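Local structure of ZmpA Glycopeptidase (Clostridium perfringens, 6XSX) at residues D47-S57 with A115-S123; F78-V89 with I100-N108. The protein probably hydrolyses peptide bonds in glycosylated proteins as an M60-family metallopeptidase, this chain being the catalytic module of a longer multidomain protein. All coordinates share one frame; numbering follows the deposited sequence.

Contact 1 of 2, residues D47-S57 with A115-S123; sequences DWQPTGYAVKS and AKAGVLYTS
With chi1 at 80°, Thr51 holds OG1 between its own backbone N and carbonyl carbon, from where the hydroxyl donates across to Leu120; Trp48 and Tyr121 both turn CG away from the carbonyl carbon, which lays their rings alongside each other. Thr51 OG1 stands 2.7 Å from Leu120 O, approaching from above the carbonyl plane, 49° out of it. Thr51 OG1 also accepts from Tyr53 N, 3.1 Å away, which makes an ST turn. Leu120 O has a second donor, water 3 at 2.8 Å, which in turn accepts from Gly52 N. Thr51 CG2 meets Thr122 CG2 at 3.7 Å. This knot of bonds lies where the pairing is irregular: between the pairs Gln49-Thr122 and Val55-Gly118 the first strand has five residues and the second three, and Gly52 has a positive phi. On both sides of it the pairing is regular antiparallel, within the mixed sheet of the M60 peptidase region; strand 143-149 flanks 49-56 and strand 75-80 flanks 117-123. Gln49 and Thr122 exchange two backbone bonds, as do Val55 and Gly118, with Val55 N 2.8 Å from Gly118 O. Gly118 brings no side chain to the face that carries Val55 and Leu120, whose branches cross at about a right angle, Val55 CG2 lying 3.9 Å from Leu120 CD2. The Trp48 and Tyr121 planes are 13° apart yet slid so that the rings barely overlap; Trp48 CE3 comes within 3.5 Å of Tyr121 CD2. Gln49 O lies at the edge of the tyrosine ring, and Tyr121 OH is hydrogen-bonded to Asp180. At the far end Ser57 N donates to Lys116 O at 3.0 Å, while Ser57 OG turns to Pro103.

Contact 2 of 2, residues F78-V89 with I100-N108; sequences FKQMDSQHNGDV and ITIPEKPTN. With MES (2-(N-morpholino)-ethanesulfonic acid), chain B; EDO (1,2-ethanediol), chain D.
Lys105 NZ donates to Asp88 O at 3.1 Å from above the carbonyl plane, 51° out of it, and reaches O3S of a bound MES molecule in a weak bond of 3.3 Å. That sulfonate oxygen also accepts from Gly87 N at 3.0 Å, while Asn86 N holds O2S, so the lysine and the turn together grip the sulfonate of a molecule that probably came from the crystallisation liquor. A bend at chi2 (-58°) starts the lysine chain toward Gly87 and Asp88; on the way its CG packs on Gln80 CB and its CE lies 3.6 Å from Val89 CG2. At the backbone end, water 4 joins Lys105 N, 2.7 Å away, to Gln80 OE1. Apolar packing continues the seam. Ile102 CG2 sits over one face of the Phe78 ring, 3.8 Å from its centroid and 15° off the normal, a CH-pi contact. Pro103 CG touches two side chains, 3.8 Å from Phe78 CD2 and 3.9 Å from Val89 CG2. Phe78 and Val89 are themselves paired through their backbones, for strands 75-80 and 88-91 form an antiparallel hairpin at one end of the ten-stranded sheet; the chain leaving strand 96-101, an outermost strand of the four-stranded sheet, runs along this hairpin, with Ile102 leaning on Ile61 of strand 60-66.

In the fold
Contact 1 is largely buried and joins two adjacent strands of the ten-stranded sheet, so backbone hydrogen bonds dominate it. Contact 2 is more open: a loop following strand 96-101 lies on the hairpin that ends the same sheet, and side chains do the holding, through apolar packing round a phenylalanine and a proline, and one lysine. Strand 75-80 connects the two: it lies beside 117-123 of contact 1 in the sheet and supplies Phe78 and Gln80 to contact 2. The two meet directly where Lys116 makes a salt bridge with Glu104, tying the surface loop to the chain just before strand 117-123. Along the chain, both segments of contact 2 fall between those of contact 1.

Contact 1 of 2, residues D47-S57 with A115-S123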
loop_
_atom_site.group_PDB
_atom_site.type_symbol
_atom_site.label_atom_id
_atom_site.label_comp_id
_atom_site.label_asym_id
_atom_site.label_seq_id
_atom_site.Cartn_x
_atom_site.Cartn_y
_atom_site.Cartn_z
ATOM N N ASP A 47 -15.362 -1.318 -10.029
ATOM C CA ASP A 47 -16.399 -0.642 -9.271
ATOM C C ASP A 47 -17.573 -1.591 -9.044
ATOM O O ASP A 47 -18.730 -1.173 -9.118
ATOM C CB ASP A 47 -16.840 0.634 -9.982
ATOM C CG ASP A 47 -17.653 1.543 -9.086
ATOM O OD1 ASP A 47 -17.499 1.445 -7.846
ATOM O OD2 ASP A 47 -18.420 2.348 -9.633
ATOM N N TRP A 48 -17.247 -2.858 -8.743
ATOM C CA TRP A 48 -18.230 -3.890 -8.468
ATOM C C TRP A 48 -19.142 -3.488 -7.307
ATOM O O TRP A 48 -18.655 -3.060 -6.262
ATOM C CB TRP A 48 -17.534 -5.217 -8.147
ATOM C CG TRP A 48 -16.666 -5.743 -9.243
ATOM C CD1 TRP A 48 -16.603 -5.324 -10.543
ATOM C CD2 TRP A 48 -15.769 -6.850 -9.133
ATOM N NE1 TRP A 48 -15.702 -6.080 -11.241
ATOM C CE2 TRP A 48 -15.180 -7.029 -10.403
ATOM C CE3 TRP A 48 -15.422 -7.708 -8.090
ATOM C CZ2 TRP A 48 -14.233 -8.022 -10.648
ATOM C CZ3 TRP A 48 -14.482 -8.684 -8.329
ATOM C CH2 TRP A 48 -13.902 -8.837 -9.592
ATOM N N GLN A 49 -20.455 -3.692 -7.500
ATOM C CA GLN A 49 -21.466 -3.353 -6.501
ATOM C C GLN A 49 -22.275 -4.597 -6.144
ATOM O O GLN A 49 -22.465 -5.470 -6.993
ATOM C CB GLN A 49 -22.335 -2.186 -6.967
ATOM C CG GLN A 49 -21.536 -0.924 -7.287
ATOM C CD GLN A 49 -20.734 -0.402 -6.117
ATOM O OE1 GLN A 49 -21.183 -0.403 -4.978
ATOM N NE2 GLN A 49 -19.531 0.068 -6.392
ATOM N N PRO A 50 -22.697 -4.728 -4.858
ATOM C CA PRO A 50 -23.295 -5.959 -4.329
ATOM C C PRO A 50 -24.645 -6.348 -4.921
ATOM O O PRO A 50 -25.452 -5.475 -5.251
ATOM C CB PRO A 50 -23.535 -5.647 -2.839
ATOM C CG PRO A 50 -23.562 -4.128 -2.763
ATOM C CD PRO A 50 -22.577 -3.680 -3.823
ATOM N N THR A 51 -24.859 -7.670 -5.055
ATOM C CA THR A 51 -26.173 -8.224 -5.339
ATOM C C THR A 51 -26.585 -9.193 -4.237
ATOM O O THR A 51 -27.771 -9.339 -3.977
ATOM C CB THR A 51 -26.262 -8.925 -6.701
ATOM O OG1 THR A 51 -25.691 -10.229 -6.579
ATOM C CG2 THR A 51 -25.618 -8.138 -7.827
ATOM N N GLY A 52 -25.603 -9.878 -3.635
ATOM C CA GLY A 52 -25.862 -10.870 -2.601
ATOM C C GLY A 52 -26.273 -12.234 -3.162
ATOM O O GLY A 52 -26.691 -13.107 -2.392
ATOM N N TYR A 53 -26.120 -12.419 -4.487
ATOM C CA TYR A 53 -26.517 -13.659 -5.137
ATOM C C TYR A 53 -25.321 -14.530 -5.507
ATOM O O TYR A 53 -24.316 -14.040 -6.025
ATOM C CB TYR A 53 -27.330 -13.400 -6.406
ATOM C CG TYR A 53 -28.690 -12.802 -6.147
ATOM C CD1 TYR A 53 -29.599 -13.424 -5.297
ATOM C CD2 TYR A 53 -29.062 -11.610 -6.747
ATOM C CE1 TYR A 53 -30.846 -12.867 -5.046
ATOM C CE2 TYR A 53 -30.305 -11.042 -6.508
ATOM C CZ TYR A 53 -31.194 -11.667 -5.650
ATOM O OH TYR A 53 -32.418 -11.114 -5.418
ATOM N N ALA A 54 -25.495 -15.837 -5.271
ATOM C CA ALA A 54 -24.569 -16.880 -5.675
ATOM C C ALA A 54 -25.186 -17.687 -6.811
ATOM O O ALA A 54 -26.402 -17.856 -6.860
ATOM C CB ALA A 54 -24.250 -17.780 -4.506
ATOM N N VAL A 55 -24.324 -18.195 -7.698
ATOM C CA VAL A 55 -24.744 -19.055 -8.792
ATOM C C VAL A 55 -23.716 -20.172 -8.976
ATOM O O VAL A 55 -22.565 -20.042 -8.554
ATOM C CB VAL A 55 -24.930 -18.248 -10.096
ATOM C CG1 VAL A 55 -26.190 -17.390 -10.059
ATOM C CG2 VAL A 55 -23.708 -17.389 -10.403
ATOM N N LYS A 56 -24.168 -21.260 -9.613
ATOM C CA LYS A 56 -23.334 -22.352 -10.077
ATOM C C LYS A 56 -23.072 -22.162 -11.567
ATOM O O LYS A 56 -23.982 -21.788 -12.305
ATOM C CB LYS A 56 -24.076 -23.684 -9.903
ATOM C CG LYS A 56 -24.451 -24.036 -8.475
ATOM C CD LYS A 56 -25.252 -25.311 -8.358
ATOM C CE LYS A 56 -25.679 -25.564 -6.924
ATOM N NZ LYS A 56 -26.260 -26.915 -6.749
ATOM N N SER A 57 -21.836 -22.456 -12.005
ATOM C CA SER A 57 -21.525 -22.474 -13.425
ATOM C C SER A 57 -22.523 -23.384 -14.138
ATOM O O SER A 57 -22.828 -24.461 -13.642
ATOM C CB SER A 57 -20.088 -22.890 -13.680
ATOM O OG SER A 57 -19.185 -21.819 -13.370
ATOM N N ALA A 115 -15.516 -25.768 -6.216
ATOM C CA ALA A 115 -16.729 -25.860 -7.011
ATOM C C ALA A 115 -16.686 -24.839 -8.148
ATOM O O ALA A 115 -16.113 -23.759 -8.003
ATOM C CB ALA A 115 -17.928 -25.637 -6.119
ATOM N N LYS A 116 -17.286 -25.200 -9.292
ATOM C CA LYS A 116 -17.450 -24.265 -10.392
ATOM C C LYS A 116 -18.671 -23.412 -10.069
ATOM O O LYS A 116 -19.808 -23.803 -10.331
ATOM C CB LYS A 116 -17.581 -25.008 -11.728
ATOM C CG LYS A 116 -16.425 -25.933 -12.086
ATOM C CD LYS A 116 -15.132 -25.192 -12.381
ATOM C CE LYS A 116 -14.137 -26.026 -13.167
ATOM N NZ LYS A 116 -14.412 -25.961 -14.625
ATOM N N ALA A 117 -18.421 -22.270 -9.421
ATOM C CA ALA A 117 -19.498 -21.462 -8.876
ATOM C C ALA A 117 -18.899 -20.177 -8.323
ATOM O O ALA A 117 -17.686 -20.099 -8.105
ATOM C CB ALA A 117 -20.204 -22.237 -7.784
ATOM N N GLY A 118 -19.770 -19.195 -8.070
ATOM C CA GLY A 118 -19.348 -17.925 -7.500
ATOM C C GLY A 118 -20.533 -16.988 -7.293
ATOM O O GLY A 118 -21.650 -17.446 -7.071
ATOM N N VAL A 119 -20.267 -15.678 -7.374
ATOM C CA VAL A 119 -21.214 -14.655 -6.961
ATOM C C VAL A 119 -21.384 -13.633 -8.091
ATOM O O VAL A 119 -20.589 -13.593 -9.035
ATOM C CB VAL A 119 -20.756 -13.977 -5.653
ATOM C CG1 VAL A 119 -20.614 -14.966 -4.503
ATOM C CG2 VAL A 119 -19.478 -13.180 -5.849
ATOM N N LEU A 120 -22.438 -12.810 -7.968
ATOM C CA LEU A 120 -22.760 -11.769 -8.930
ATOM C C LEU A 120 -22.570 -10.411 -8.270
ATOM O O LEU A 120 -23.016 -10.202 -7.140
ATOM C CB LEU A 120 -24.208 -11.899 -9.439
ATOM C CG LEU A 120 -24.626 -13.247 -10.037
ATOM C CD1 LEU A 120 -26.092 -13.212 -10.432
ATOM C CD2 LEU A 120 -23.776 -13.621 -11.245
ATOM N N TYR A 121 -21.904 -9.518 -9.017
ATOM C CA TYR A 121 -21.857 -8.093 -8.744
ATOM C C TYR A 121 -22.401 -7.334 -9.954
ATOM O O TYR A 121 -22.497 -7.886 -11.053
ATOM C CB TYR A 121 -20.416 -7.652 -8.480
ATOM C CG TYR A 121 -19.640 -8.508 -7.504
ATOM C CD1 TYR A 121 -20.012 -8.595 -6.170
ATOM C CD2 TYR A 121 -18.524 -9.223 -7.918
ATOM C CE1 TYR A 121 -19.302 -9.376 -5.271
ATOM C CE2 TYR A 121 -17.794 -10.002 -7.031
ATOM C CZ TYR A 121 -18.182 -10.070 -5.703
ATOM O OH TYR A 121 -17.475 -10.846 -4.834
ATOM N N THR A 122 -22.751 -6.060 -9.743
ATOM C CA THR A 122 -23.125 -5.195 -10.847
ATOM C C THR A 122 -21.976 -4.239 -11.144
ATOM O O THR A 122 -21.217 -3.846 -10.250
ATOM C CB THR A 122 -24.424 -4.415 -10.583
ATOM O OG1 THR A 122 -24.218 -3.480 -9.525
ATOM C CG2 THR A 122 -25.590 -5.308 -10.215
ATOM N N SER A 123 -21.880 -3.890 -12.428
ATOM C CA SER A 123 -21.001 -2.848 -12.914
ATOM C C SER A 123 -21.844 -1.937 -13.796
ATOM O O SER A 123 -22.521 -2.428 -14.704
ATOM C CB SER A 123 -19.861 -3.447 -13.685
ATOM O OG SER A 123 -19.104 -2.427 -14.309
HETATM O O HOH W 1 -16.550 -2.385 -12.149
HETATM O O HOH W 2 -25.670 -3.416 -7.205
HETATM O O HOH W 3 -22.856 -9.683 -4.360
#

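Contact 2 of 2, residues F78-V89 with I100-N108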
loop_
_atom_site.group_PDB
_atom_site.type_symbol
_atom_site.label_atom_id
_atom_site.label_comp_id
_atom_site.label_asym_id
_atom_site.label_seq_id
_atom_site.Cartn_x
_atom_site.Cartn_y
_atom_site.Cartn_z
ATOM N N PHE A 78 -19.959 -12.025 -13.058
ATOM C CA PHE A 78 -19.813 -13.307 -12.390
ATOM C C PHE A 78 -18.363 -13.432 -11.933
ATOM O O PHE A 78 -17.440 -13.209 -12.722
ATOM C CB PHE A 78 -20.200 -14.469 -13.310
ATOM C CG PHE A 78 -19.763 -15.845 -12.850
ATOM C CD1 PHE A 78 -20.327 -16.445 -11.734
ATOM C CD2 PHE A 78 -18.789 -16.554 -13.545
ATOM C CE1 PHE A 78 -19.920 -17.704 -11.308
ATOM C CE2 PHE A 78 -18.380 -17.810 -13.118
ATOM C CZ PHE A 78 -18.947 -18.389 -12.003
ATOM N N LYS A 79 -18.182 -13.783 -10.655
ATOM C CA LYS A 79 -16.856 -13.983 -10.104
ATOM C C LYS A 79 -16.776 -15.397 -9.535
ATOM O O LYS A 79 -17.442 -15.704 -8.545
ATOM C CB LYS A 79 -16.541 -12.875 -9.086
ATOM C CG LYS A 79 -15.114 -12.859 -8.522
ATOM C CD LYS A 79 -14.986 -13.662 -7.241
ATOM C CE LYS A 79 -13.622 -13.603 -6.588
ATOM N NZ LYS A 79 -12.637 -14.472 -7.278
ATOM N N GLN A 80 -15.973 -16.243 -10.191
ATOM C CA GLN A 80 -15.657 -17.584 -9.730
ATOM C C GLN A 80 -14.724 -17.479 -8.525
ATOM O O GLN A 80 -13.795 -16.669 -8.528
ATOM C CB GLN A 80 -14.996 -18.369 -10.864
ATOM C CG GLN A 80 -14.150 -19.557 -10.406
ATOM C CD GLN A 80 -14.959 -20.734 -9.915
ATOM O OE1 GLN A 80 -15.804 -21.277 -10.635
ATOM N NE2 GLN A 80 -14.691 -21.153 -8.682
ATOM N N MET A 81 -14.981 -18.299 -7.498
ATOM C CA MET A 81 -14.189 -18.288 -6.270
ATOM C C MET A 81 -12.819 -18.933 -6.482
ATOM O O MET A 81 -12.708 -19.927 -7.203
ATOM C CB MET A 81 -14.908 -19.028 -5.130
ATOM C CG MET A 81 -16.037 -18.222 -4.507
ATOM S SD MET A 81 -15.456 -16.587 -3.987
ATOM C CE MET A 81 -14.586 -17.001 -2.477
ATOM N N ASP A 82 -11.797 -18.352 -5.828
ATOM C CA ASP A 82 -10.505 -18.981 -5.576
ATOM C C ASP A 82 -9.794 -19.404 -6.863
ATOM O O ASP A 82 -9.255 -20.513 -6.942
ATOM C CB ASP A 82 -10.644 -20.178 -4.633
ATOM C CG ASP A 82 -9.418 -20.417 -3.767
ATOM O OD1 ASP A 82 -8.373 -19.780 -4.025
ATOM O OD2 ASP A 82 -9.524 -21.244 -2.840
ATOM N N SER A 83 -9.765 -18.497 -7.847
ATOM C CA SER A 83 -8.954 -18.671 -9.038
ATOM C C SER A 83 -7.535 -18.188 -8.747
ATOM O O SER A 83 -7.321 -17.428 -7.805
ATOM C CB SER A 83 -9.571 -17.913 -10.190
ATOM O OG SER A 83 -8.700 -17.885 -11.305
ATOM N N GLN A 84 -6.565 -18.617 -9.565
ATOM C CA GLN A 84 -5.235 -18.030 -9.509
ATOM C C GLN A 84 -5.311 -16.604 -10.056
ATOM O O GLN A 84 -4.448 -15.780 -9.765
ATOM C CB GLN A 84 -4.212 -18.874 -10.278
ATOM C CG GLN A 84 -4.333 -18.702 -11.784
ATOM C CD GLN A 84 -3.437 -19.622 -12.575
ATOM O OE1 GLN A 84 -3.908 -20.559 -13.213
ATOM N NE2 GLN A 84 -2.137 -19.362 -12.544
ATOM N N HIS A 85 -6.366 -16.338 -10.844
ATOM C CA HIS A 85 -6.663 -15.021 -11.388
ATOM C C HIS A 85 -7.816 -14.398 -10.599
ATOM O O HIS A 85 -8.118 -14.833 -9.490
ATOM C CB HIS A 85 -6.958 -15.126 -12.893
ATOM C CG HIS A 85 -5.876 -15.808 -13.668
ATOM N ND1 HIS A 85 -4.570 -15.332 -13.708
ATOM C CD2 HIS A 85 -5.893 -16.918 -14.441
ATOM C CE1 HIS A 85 -3.833 -16.126 -14.461
ATOM N NE2 HIS A 85 -4.619 -17.103 -14.926
ATOM N N ASN A 86 -8.463 -13.384 -11.184
ATOM C CA ASN A 86 -9.537 -12.664 -10.515
ATOM C C ASN A 86 -10.850 -13.452 -10.569
ATOM O O ASN A 86 -11.707 -13.277 -9.697
ATOM C CB ASN A 86 -9.673 -11.238 -11.058
ATOM C CG ASN A 86 -8.411 -10.416 -10.896
ATOM O OD1 ASN A 86 -7.795 -10.414 -9.829
ATOM N ND2 ASN A 86 -8.011 -9.717 -11.948
ATOM N N GLY A 87 -11.008 -14.299 -11.599
ATOM C CA GLY A 87 -12.128 -15.225 -11.708
ATOM C C GLY A 87 -13.394 -14.623 -12.329
ATOM O O GLY A 87 -14.427 -15.294 -12.389
ATOM N N ASP A 88 -13.312 -13.376 -12.818
ATOM C CA ASP A 88 -14.493 -12.649 -13.263
ATOM C C ASP A 88 -14.775 -12.862 -14.751
ATOM O O ASP A 88 -13.863 -13.032 -15.559
ATOM C CB ASP A 88 -14.373 -11.152 -12.971
ATOM C CG ASP A 88 -13.154 -10.525 -13.620
ATOM O OD1 ASP A 88 -12.024 -10.968 -13.305
ATOM O OD2 ASP A 88 -13.341 -9.619 -14.450
ATOM N N VAL A 89 -16.070 -12.825 -15.095
ATOM C CA VAL A 89 -16.540 -12.706 -16.468
ATOM C C VAL A 89 -17.572 -11.581 -16.470
ATOM O O VAL A 89 -18.461 -11.562 -15.623
ATOM C CB VAL A 89 -17.188 -14.005 -17.002
ATOM C CG1 VAL A 89 -17.542 -13.896 -18.484
ATOM C CG2 VAL A 89 -16.353 -15.252 -16.751
ATOM N N ILE A 100 -29.797 -16.022 -18.989
ATOM C CA ILE A 100 -28.346 -16.133 -18.947
ATOM C C ILE A 100 -27.920 -17.497 -18.406
ATOM O O ILE A 100 -28.358 -17.918 -17.329
ATOM C CB ILE A 100 -27.706 -14.984 -18.138
ATOM C CG1 ILE A 100 -28.079 -13.613 -18.716
ATOM C CG2 ILE A 100 -26.189 -15.152 -18.071
ATOM C CD1 ILE A 100 -27.892 -12.492 -17.742
ATOM N N THR A 101 -27.022 -18.145 -19.160
ATOM C CA THR A 101 -26.277 -19.309 -18.697
ATOM C C THR A 101 -24.999 -18.820 -18.017
ATOM O O THR A 101 -24.198 -18.109 -18.622
ATOM C CB THR A 101 -26.019 -20.314 -19.835
ATOM O OG1 THR A 101 -27.298 -20.708 -20.334
ATOM C CG2 THR A 101 -25.275 -21.559 -19.393
ATOM N N ILE A 102 -24.834 -19.183 -16.743
ATOM C CA ILE A 102 -23.649 -18.764 -16.009
ATOM C C ILE A 102 -22.430 -19.455 -16.614
ATOM O O ILE A 102 -22.434 -20.664 -16.799
ATOM C CB ILE A 102 -23.809 -19.028 -14.494
ATOM C CG1 ILE A 102 -24.985 -18.230 -13.919
ATOM C CG2 ILE A 102 -22.505 -18.741 -13.751
ATOM C CD1 ILE A 102 -24.913 -16.725 -14.188
ATOM N N PRO A 103 -21.349 -18.727 -16.971
ATOM C CA PRO A 103 -20.184 -19.364 -17.582
ATOM C C PRO A 103 -19.339 -20.155 -16.581
ATOM O O PRO A 103 -19.600 -20.156 -15.371
ATOM C CB PRO A 103 -19.404 -18.166 -18.145
ATOM C CG PRO A 103 -19.742 -17.033 -17.192
ATOM C CD PRO A 103 -21.189 -17.273 -16.809
ATOM N N GLU A 104 -18.297 -20.804 -17.111
ATOM C CA GLU A 104 -17.461 -21.697 -16.331
ATOM C C GLU A 104 -15.993 -21.410 -16.646
ATOM O O GLU A 104 -15.599 -21.373 -17.811
ATOM C CB GLU A 104 -17.835 -23.146 -16.651
ATOM C CG GLU A 104 -17.075 -24.161 -15.817
ATOM C CD GLU A 104 -17.354 -25.625 -16.134
ATOM O OE1 GLU A 104 -18.150 -25.885 -17.058
ATOM O OE2 GLU A 104 -16.766 -26.508 -15.457
ATOM N N LYS A 105 -15.190 -21.200 -15.596
ATOM C CA LYS A 105 -13.763 -20.990 -15.758
ATOM C C LYS A 105 -13.083 -22.341 -15.994
ATOM O O LYS A 105 -13.578 -23.367 -15.534
ATOM C CB LYS A 105 -13.193 -20.270 -14.529
ATOM C CG LYS A 105 -13.547 -18.793 -14.401
ATOM C CD LYS A 105 -13.102 -17.970 -15.600
ATOM C CE LYS A 105 -13.223 -16.482 -15.363
ATOM N NZ LYS A 105 -12.451 -15.691 -16.348
ATOM N N PRO A 106 -11.931 -22.397 -16.709
ATOM C CA PRO A 106 -11.165 -23.642 -16.827
ATOM C C PRO A 106 -10.784 -24.175 -15.447
ATOM O O PRO A 106 -10.329 -23.420 -14.587
ATOM C CB PRO A 106 -9.914 -23.243 -17.629
ATOM C CG PRO A 106 -10.347 -21.991 -18.382
ATOM C CD PRO A 106 -11.311 -21.282 -17.445
ATOM N N THR A 107 -10.997 -25.482 -15.251
ATOM C CA THR A 107 -10.668 -26.199 -14.027
ATOM C C THR A 107 -9.240 -25.907 -13.570
ATOM O O THR A 107 -8.974 -25.800 -12.374
ATOM C CB THR A 107 -10.789 -27.716 -14.237
ATOM O OG1 THR A 107 -11.978 -27.976 -14.984
ATOM C CG2 THR A 107 -10.800 -28.492 -12.940
ATOM N N ASN A 108 -8.314 -25.790 -14.524
ATOM C CA ASN A 108 -6.907 -25.740 -14.165
ATOM C C ASN A 108 -6.529 -24.391 -13.541
ATOM O O ASN A 108 -5.420 -24.254 -13.039
ATOM C CB ASN A 108 -6.010 -26.177 -15.328
ATOM C CG ASN A 108 -6.058 -25.216 -16.500
ATOM O OD1 ASN A 108 -7.075 -24.577 -16.751
ATOM N ND2 ASN A 108 -4.963 -25.117 -17.228
HETATM O O1 MES B . -12.619 -8.470 -18.552
HETATM C C2 MES B . -11.562 -8.059 -17.694
HETATM C C3 MES B . -10.553 -9.164 -17.476
HETATM N N4 MES B . -11.227 -10.397 -16.953
HETATM C C5 MES B . -12.360 -10.771 -17.863
HETATM C C6 MES B . -13.298 -9.599 -18.020
HETATM C C7 MES B . -10.256 -11.531 -16.767
HETATM C C8 MES B . -10.747 -12.624 -15.833
HETATM S S MES B . -9.441 -13.476 -14.959
HETATM O O1S MES B . -8.436 -13.788 -15.939
HETATM O O2S MES B . -8.969 -12.561 -13.952
HETATM O O3S MES B . -10.031 -14.660 -14.391
HETATM C C1 EDO D . -9.962 -6.906 -13.660
HETATM O O1 EDO D . -9.707 -6.769 -15.038
HETATM C C2 EDO D . -10.799 -8.098 -13.466
HETATM O O2 EDO D . -10.255 -9.229 -14.126
HETATM O O HOH W 4 -16.614 -21.565 -13.275
#